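Sulfatase (Bacteroides fragilis CAG:558, PDB 6USS) probably hydrolyses sulfate esters as a calcium-dependent arylsulfatase of a human gut bacterium, captured here as a catalytic-site variant. Local coordinates at residues R105-T110 against N426-W431; G114-R119 against W129-V134. The protein carries 1 engineered substitution. All blocks are in the same frame, centred on the assembly; numbering follows the deposited sequence.

Overall arrangement
From the N terminus, the chain passes through helix 88-97, whose first residue is the engineered Cys88 of the calcium site, and helix 101-104, then enters the loop that supplies the first segment of each contact. Contact 1 starts in residues 105-110 and closes after 315 intervening residues, at 426-431, where the edge strand of the four-stranded antiparallel sheet runs out. Contact 2 is nested inside that long loop. It joins 114-119 to 129-134 across nine intervening residues. The two centres lie about 8 Å apart, and segment 114-119 also meets 426-431, Arg119 pairing with His430 through the backbone. Contact 1 joins the loop after helix 101-104 to strand 422-427; contact 2 ties it to the two-stranded sheet 133-135 with 143-145.

Contact 1: residues R105-T110 against N426-W431; sequences RVTNWT and NFPNHW
Thr107 OG1 donates to Asn429 OD1 across 2.7 Å, the shortest polar link between the segments. It reaches the amide oxygen at a C=O...donor angle of 127°, somewhat tilted from the carbonyl plane. The hydroxyl gets there because it sits between its own backbone N and carbonyl carbon (chi1 42°), which turns the methyl to the other partner: Thr107 CG2 rests 3.3 Å from Asn426 O. An inverse gamma turn precedes each residue of the bond, centred on Val106 and on Pro428. A water donates to both Thr107 O and Asn426 O and so links the two backbones. Asn108 slides past Asn429 in the opposite sense, its CB 3.5 Å from Asn429 ND2, with the two amides steeply inclined at 75°. Asn108 CG also packs 3.8 Å from Phe427 CZ, amide and ring obliquely inclined, while Asn429 CB lies over one face of the Phe427 ring, toward its rim. Trp109 N donates to Asn108 OD1 at 2.6 Å from above the carbonyl plane, away from a lone pair. Trp109 and Trp431 meet rim to rim, CD1 to CD1 at 4.1 Å, their rings nearly perpendicular and neither over the other's face. Asp118 OD2 gathers Asn108 ND2, Asn429 ND2 and His430 N, so one carboxylate oxygen clamps both segments. The contact joins the loop after helix 101-104 to the end of edge strand 422-427, which pairs with 441-446; Val106, turned away from 426-431, packs on Cys93 of helix 88-97, and Trp109, its side chain about 8 Å from the calcium, also touches Ser89.

Contact 2: residues G114-R119 against W129-V134; sequences GQQTDR and WNVNGV
The Trp129 indole has Val131 CG1 over one face, 3.6 Å above the plane and toward the rim, while Asp118 OD1 and Thr117 OG1 come up to its edge. Trp129 NE1 donates at 2.6 Å to Asp118 OD1, which receives it on its syn lone pair; the carboxylate stands almost upright to the indole, at 88°. Gln116 runs past the ring in the opposite direction with its amide roughly parallel to it, and its CG lies 3.6 Å from Val131 CG1. A water completes this corner, accepting from Gln116 NE2 and donating to Trp129 O. Val131 splits its branches: with CG1 anti to the carbonyl carbon (chi1 -66°), that methyl reaches Gln116 and CG2 packs on Gly114 C at 3.8 Å. Gln115 O comes to 3.4 Å from Val131 CB, on the side of its hydrogen. Beyond, Gly114 N points almost straight (170°) at Asn132 OD1, 2.8 Å away in the carbonyl plane on a lone pair. The type I turn from Asn130 to Gly133 presents Val131 and Asn132 together and leads into strand 133-135, whose neighbour is 143-145. Val134 then packs on helix 88-97, and Thr117 OG1 bonds Trp109 O in the loop following helix 101-104.

Contact 1: residues R105-T110 against N426-W431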
loop_
_atom_site.group_PDB
_atom_site.type_symbol
_atom_site.label_atom_id
_atom_site.label_comp_id
_atom_site.label_asym_id
_atom_site.label_seq_id
_atom_site.Cartn_x
_atom_site.Cartn_y
_atom_site.Cartn_z
ATOM N N ARG A 105 -20.376 4.817 -13.903
ATOM C CA ARG A 105 -21.455 3.839 -13.769
ATOM C C ARG A 105 -21.495 3.135 -12.419
ATOM O O ARG A 105 -22.211 2.136 -12.277
ATOM C CB ARG A 105 -21.395 2.779 -14.870
ATOM C CG ARG A 105 -21.481 3.362 -16.254
ATOM C CD ARG A 105 -20.970 2.379 -17.264
ATOM N NE ARG A 105 -21.459 2.656 -18.606
ATOM C CZ ARG A 105 -21.304 1.819 -19.627
ATOM N NH1 ARG A 105 -20.687 0.664 -19.439
ATOM N NH2 ARG A 105 -21.765 2.127 -20.833
ATOM N N VAL A 106 -20.747 3.606 -11.426
ATOM C CA VAL A 106 -20.969 3.143 -10.061
ATOM C C VAL A 106 -22.029 4.058 -9.466
ATOM O O VAL A 106 -21.715 4.941 -8.662
ATOM C CB VAL A 106 -19.668 3.159 -9.231
ATOM C CG1 VAL A 106 -19.794 2.262 -8.044
ATOM C CG2 VAL A 106 -18.484 2.738 -10.071
ATOM N N THR A 107 -23.289 3.874 -9.881
ATOM C CA THR A 107 -24.350 4.859 -9.676
ATOM C C THR A 107 -25.264 4.532 -8.509
ATOM O O THR A 107 -26.103 5.366 -8.152
ATOM C CB THR A 107 -25.205 5.026 -10.954
ATOM O OG1 THR A 107 -25.474 3.749 -11.542
ATOM C CG2 THR A 107 -24.496 5.912 -11.985
ATOM N N ASN A 108 -25.137 3.354 -7.913
ATOM C CA ASN A 108 -25.807 3.044 -6.661
ATOM C C ASN A 108 -24.774 2.436 -5.720
ATOM O O ASN A 108 -23.616 2.236 -6.099
ATOM C CB ASN A 108 -26.998 2.118 -6.905
ATOM C CG ASN A 108 -27.977 2.132 -5.776
ATOM O OD1 ASN A 108 -27.720 2.716 -4.718
ATOM N ND2 ASN A 108 -29.111 1.461 -5.975
ATOM N N TRP A 109 -25.170 2.127 -4.485
ATOM C CA TRP A 109 -24.165 1.741 -3.498
ATOM C C TRP A 109 -23.690 0.293 -3.680
ATOM O O TRP A 109 -24.463 -0.606 -4.011
ATOM C CB TRP A 109 -24.681 1.973 -2.073
ATOM C CG TRP A 109 -25.778 1.071 -1.614
ATOM C CD1 TRP A 109 -27.121 1.292 -1.731
ATOM C CD2 TRP A 109 -25.628 -0.183 -0.931
ATOM N NE1 TRP A 109 -27.822 0.243 -1.169
ATOM C CE2 TRP A 109 -26.928 -0.676 -0.673
ATOM C CE3 TRP A 109 -24.523 -0.934 -0.510
ATOM C CZ2 TRP A 109 -27.152 -1.896 -0.022
ATOM C CZ3 TRP A 109 -24.745 -2.136 0.146
ATOM C CH2 TRP A 109 -26.053 -2.608 0.379
ATOM N N THR A 110 -22.396 0.076 -3.465
ATOM C CA THR A 110 -21.765 -1.210 -3.728
ATOM C C THR A 110 -21.373 -1.918 -2.437
ATOM O O THR A 110 -21.076 -1.275 -1.421
ATOM C CB THR A 110 -20.514 -1.041 -4.592
ATOM O OG1 THR A 110 -19.491 -0.405 -3.822
ATOM C CG2 THR A 110 -20.813 -0.195 -5.802
ATOM N N ASN A 426 -26.775 11.132 -12.784
ATOM C CA ASN A 426 -27.508 10.018 -13.370
ATOM C C ASN A 426 -27.685 8.934 -12.322
ATOM O O ASN A 426 -26.696 8.424 -11.791
ATOM C CB ASN A 426 -26.800 9.439 -14.597
ATOM C CG ASN A 426 -27.707 8.520 -15.377
ATOM O OD1 ASN A 426 -28.919 8.706 -15.372
ATOM N ND2 ASN A 426 -27.144 7.519 -16.019
ATOM N N PHE A 427 -28.942 8.572 -12.048
ATOM C CA PHE A 427 -29.285 7.488 -11.126
ATOM C C PHE A 427 -30.256 6.549 -11.828
ATOM O O PHE A 427 -31.468 6.563 -11.555
ATOM C CB PHE A 427 -29.888 8.028 -9.823
ATOM C CG PHE A 427 -29.985 7.000 -8.723
ATOM C CD1 PHE A 427 -28.882 6.712 -7.922
ATOM C CD2 PHE A 427 -31.191 6.324 -8.478
ATOM C CE1 PHE A 427 -28.967 5.753 -6.891
ATOM C CE2 PHE A 427 -31.294 5.364 -7.454
ATOM C CZ PHE A 427 -30.184 5.075 -6.667
ATOM N N PRO A 428 -29.769 5.727 -12.734
ATOM C CA PRO A 428 -30.616 4.724 -13.392
ATOM C C PRO A 428 -30.743 3.455 -12.554
ATOM O O PRO A 428 -30.453 2.348 -13.017
ATOM C CB PRO A 428 -29.873 4.463 -14.706
ATOM C CG PRO A 428 -28.418 4.657 -14.340
ATOM C CD PRO A 428 -28.372 5.667 -13.196
ATOM N N ASN A 429 -31.167 3.620 -11.300
ATOM C CA ASN A 429 -31.095 2.563 -10.304
ATOM C C ASN A 429 -32.340 2.593 -9.426
ATOM O O ASN A 429 -33.208 3.457 -9.566
ATOM C CB ASN A 429 -29.838 2.714 -9.450
ATOM C CG ASN A 429 -28.588 2.471 -10.233
ATOM O OD1 ASN A 429 -28.102 3.365 -10.938
ATOM N ND2 ASN A 429 -28.062 1.250 -10.143
ATOM N N HIS A 430 -32.422 1.649 -8.491
ATOM C CA HIS A 430 -33.548 1.592 -7.559
ATOM C C HIS A 430 -32.996 1.536 -6.135
ATOM O O HIS A 430 -32.562 0.475 -5.668
ATOM C CB HIS A 430 -34.456 0.401 -7.858
ATOM C CG HIS A 430 -35.867 0.573 -7.380
ATOM N ND1 HIS A 430 -36.807 -0.435 -7.445
ATOM C CD2 HIS A 430 -36.499 1.638 -6.832
ATOM C CE1 HIS A 430 -37.954 -0.001 -6.956
ATOM N NE2 HIS A 430 -37.797 1.253 -6.580
ATOM N N TRP A 431 -33.013 2.687 -5.453
ATOM C CA TRP A 431 -32.627 2.756 -4.054
ATOM C C TRP A 431 -33.700 2.116 -3.176
ATOM O O TRP A 431 -34.796 1.769 -3.626
ATOM C CB TRP A 431 -32.386 4.199 -3.634
ATOM C CG TRP A 431 -31.625 4.317 -2.374
ATOM C CD1 TRP A 431 -30.456 3.685 -2.062
ATOM C CD2 TRP A 431 -31.961 5.127 -1.235
ATOM N NE1 TRP A 431 -30.044 4.045 -0.796
ATOM C CE2 TRP A 431 -30.945 4.930 -0.268
ATOM C CE3 TRP A 431 -33.023 5.996 -0.939
ATOM C CZ2 TRP A 431 -30.961 5.562 0.970
ATOM C CZ3 TRP A 431 -33.040 6.622 0.289
ATOM C CH2 TRP A 431 -32.011 6.409 1.231
HETATM O O HOH W 1 -25.803 7.941 -9.274
#

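Contact 2: residues G114-R119 against W129-V134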
loop_
_atom_site.group_PDB
_atom_site.type_symbol
_atom_site.label_atom_id
_atom_site.label_comp_id
_atom_site.label_asym_id
_atom_site.label_seq_id
_atom_site.Cartn_x
_atom_site.Cartn_y
_atom_site.Cartn_z
ATOM N N GLY A 114 -20.266 -8.731 -7.811
ATOM C CA GLY A 114 -21.075 -9.134 -8.939
ATOM C C GLY A 114 -22.579 -9.031 -8.771
ATOM O O GLY A 114 -23.306 -9.510 -9.645
ATOM N N GLN A 115 -23.086 -8.419 -7.703
ATOM C CA GLN A 115 -24.530 -8.372 -7.490
ATOM C C GLN A 115 -25.009 -6.939 -7.327
ATOM O O GLN A 115 -24.335 -6.114 -6.703
ATOM C CB GLN A 115 -24.963 -9.172 -6.258
ATOM C CG GLN A 115 -24.615 -10.645 -6.293
ATOM C CD GLN A 115 -24.724 -11.269 -4.901
ATOM O OE1 GLN A 115 -25.832 -11.486 -4.398
ATOM N NE2 GLN A 115 -23.567 -11.530 -4.258
ATOM N N GLN A 116 -26.190 -6.665 -7.882
ATOM C CA GLN A 116 -26.860 -5.381 -7.728
ATOM C C GLN A 116 -27.544 -5.301 -6.365
ATOM O O GLN A 116 -28.328 -6.185 -6.012
ATOM C CB GLN A 116 -27.885 -5.194 -8.851
ATOM C CG GLN A 116 -27.272 -5.157 -10.245
ATOM C CD GLN A 116 -28.300 -5.167 -11.367
ATOM O OE1 GLN A 116 -29.467 -5.505 -11.158
ATOM N NE2 GLN A 116 -27.873 -4.779 -12.567
ATOM N N THR A 117 -27.252 -4.241 -5.599
ATOM C CA THR A 117 -27.984 -3.957 -4.363
ATOM C C THR A 117 -29.352 -3.302 -4.603
ATOM O O THR A 117 -30.139 -3.169 -3.654
ATOM C CB THR A 117 -27.166 -3.037 -3.460
ATOM O OG1 THR A 117 -26.981 -1.791 -4.137
ATOM C CG2 THR A 117 -25.808 -3.648 -3.127
ATOM N N ASP A 118 -29.636 -2.888 -5.839
ATOM C CA ASP A 118 -30.892 -2.232 -6.183
ATOM C C ASP A 118 -32.112 -2.999 -5.682
ATOM O O ASP A 118 -32.180 -4.228 -5.777
ATOM C CB ASP A 118 -30.978 -2.077 -7.701
ATOM C CG ASP A 118 -29.791 -1.327 -8.270
ATOM O OD1 ASP A 118 -28.778 -1.971 -8.641
ATOM O OD2 ASP A 118 -29.861 -0.084 -8.333
ATOM N N ARG A 119 -33.087 -2.251 -5.163
ATOM C CA ARG A 119 -34.383 -2.823 -4.820
ATOM C C ARG A 119 -35.058 -3.384 -6.075
ATOM O O ARG A 119 -34.924 -2.808 -7.162
ATOM C CB ARG A 119 -35.266 -1.760 -4.167
ATOM C CG ARG A 119 -36.671 -2.219 -3.861
ATOM C CD ARG A 119 -37.350 -1.335 -2.818
ATOM N NE ARG A 119 -37.160 0.100 -3.041
ATOM C CZ ARG A 119 -38.144 0.974 -3.259
ATOM N NH1 ARG A 119 -39.411 0.561 -3.311
ATOM N NH2 ARG A 119 -37.862 2.271 -3.439
ATOM N N TRP A 129 -25.092 -1.635 -14.357
ATOM C CA TRP A 129 -24.129 -0.700 -13.807
ATOM C C TRP A 129 -22.960 -1.435 -13.126
ATOM O O TRP A 129 -22.933 -2.662 -13.029
ATOM C CB TRP A 129 -24.855 0.265 -12.866
ATOM C CG TRP A 129 -25.421 -0.336 -11.601
ATOM C CD1 TRP A 129 -26.606 -1.025 -11.458
ATOM C CD2 TRP A 129 -24.837 -0.268 -10.290
ATOM N NE1 TRP A 129 -26.784 -1.391 -10.133
ATOM C CE2 TRP A 129 -25.717 -0.934 -9.399
ATOM C CE3 TRP A 129 -23.659 0.297 -9.782
ATOM C CZ2 TRP A 129 -25.450 -1.052 -8.033
ATOM C CZ3 TRP A 129 -23.396 0.176 -8.420
ATOM C CH2 TRP A 129 -24.290 -0.496 -7.562
ATOM N N ASN A 130 -21.966 -0.661 -12.687
ATOM C CA ASN A 130 -20.677 -1.207 -12.248
ATOM C C ASN A 130 -20.706 -1.549 -10.756
ATOM O O ASN A 130 -20.048 -0.917 -9.926
ATOM C CB ASN A 130 -19.552 -0.232 -12.572
ATOM C CG ASN A 130 -19.082 -0.353 -14.004
ATOM O OD1 ASN A 130 -19.111 -1.435 -14.578
ATOM N ND2 ASN A 130 -18.640 0.755 -14.591
ATOM N N VAL A 131 -21.441 -2.619 -10.438
ATOM C CA VAL A 131 -21.698 -3.064 -9.069
ATOM C C VAL A 131 -20.401 -3.291 -8.309
ATOM O O VAL A 131 -20.404 -3.345 -7.076
ATOM C CB VAL A 131 -22.531 -4.360 -9.047
ATOM C CG1 VAL A 131 -23.925 -4.112 -9.587
ATOM C CG2 VAL A 131 -21.816 -5.457 -9.843
ATOM N N ASN A 132 -19.289 -3.453 -9.028
ATOM C CA ASN A 132 -18.035 -3.780 -8.372
ATOM C C ASN A 132 -17.168 -2.567 -8.097
ATOM O O ASN A 132 -16.122 -2.717 -7.446
ATOM C CB ASN A 132 -17.241 -4.788 -9.205
ATOM C CG ASN A 132 -17.743 -6.214 -9.040
ATOM O OD1 ASN A 132 -18.580 -6.511 -8.170
ATOM N ND2 ASN A 132 -17.249 -7.105 -9.894
ATOM N N GLY A 133 -17.556 -1.377 -8.577
ATOM C CA GLY A 133 -16.905 -0.158 -8.125
ATOM C C GLY A 133 -15.804 0.324 -9.041
ATOM O O GLY A 133 -15.927 0.242 -10.265
ATOM N N VAL A 134 -14.714 0.830 -8.481
ATOM C CA VAL A 134 -13.590 1.261 -9.299
ATOM C C VAL A 134 -12.338 0.525 -8.837
ATOM O O VAL A 134 -12.250 0.042 -7.706
ATOM C CB VAL A 134 -13.377 2.784 -9.234
ATOM C CG1 VAL A 134 -14.681 3.515 -9.569
ATOM C CG2 VAL A 134 -12.829 3.186 -7.851
HETATM O O HOH W 2 -24.976 -4.663 -13.063
#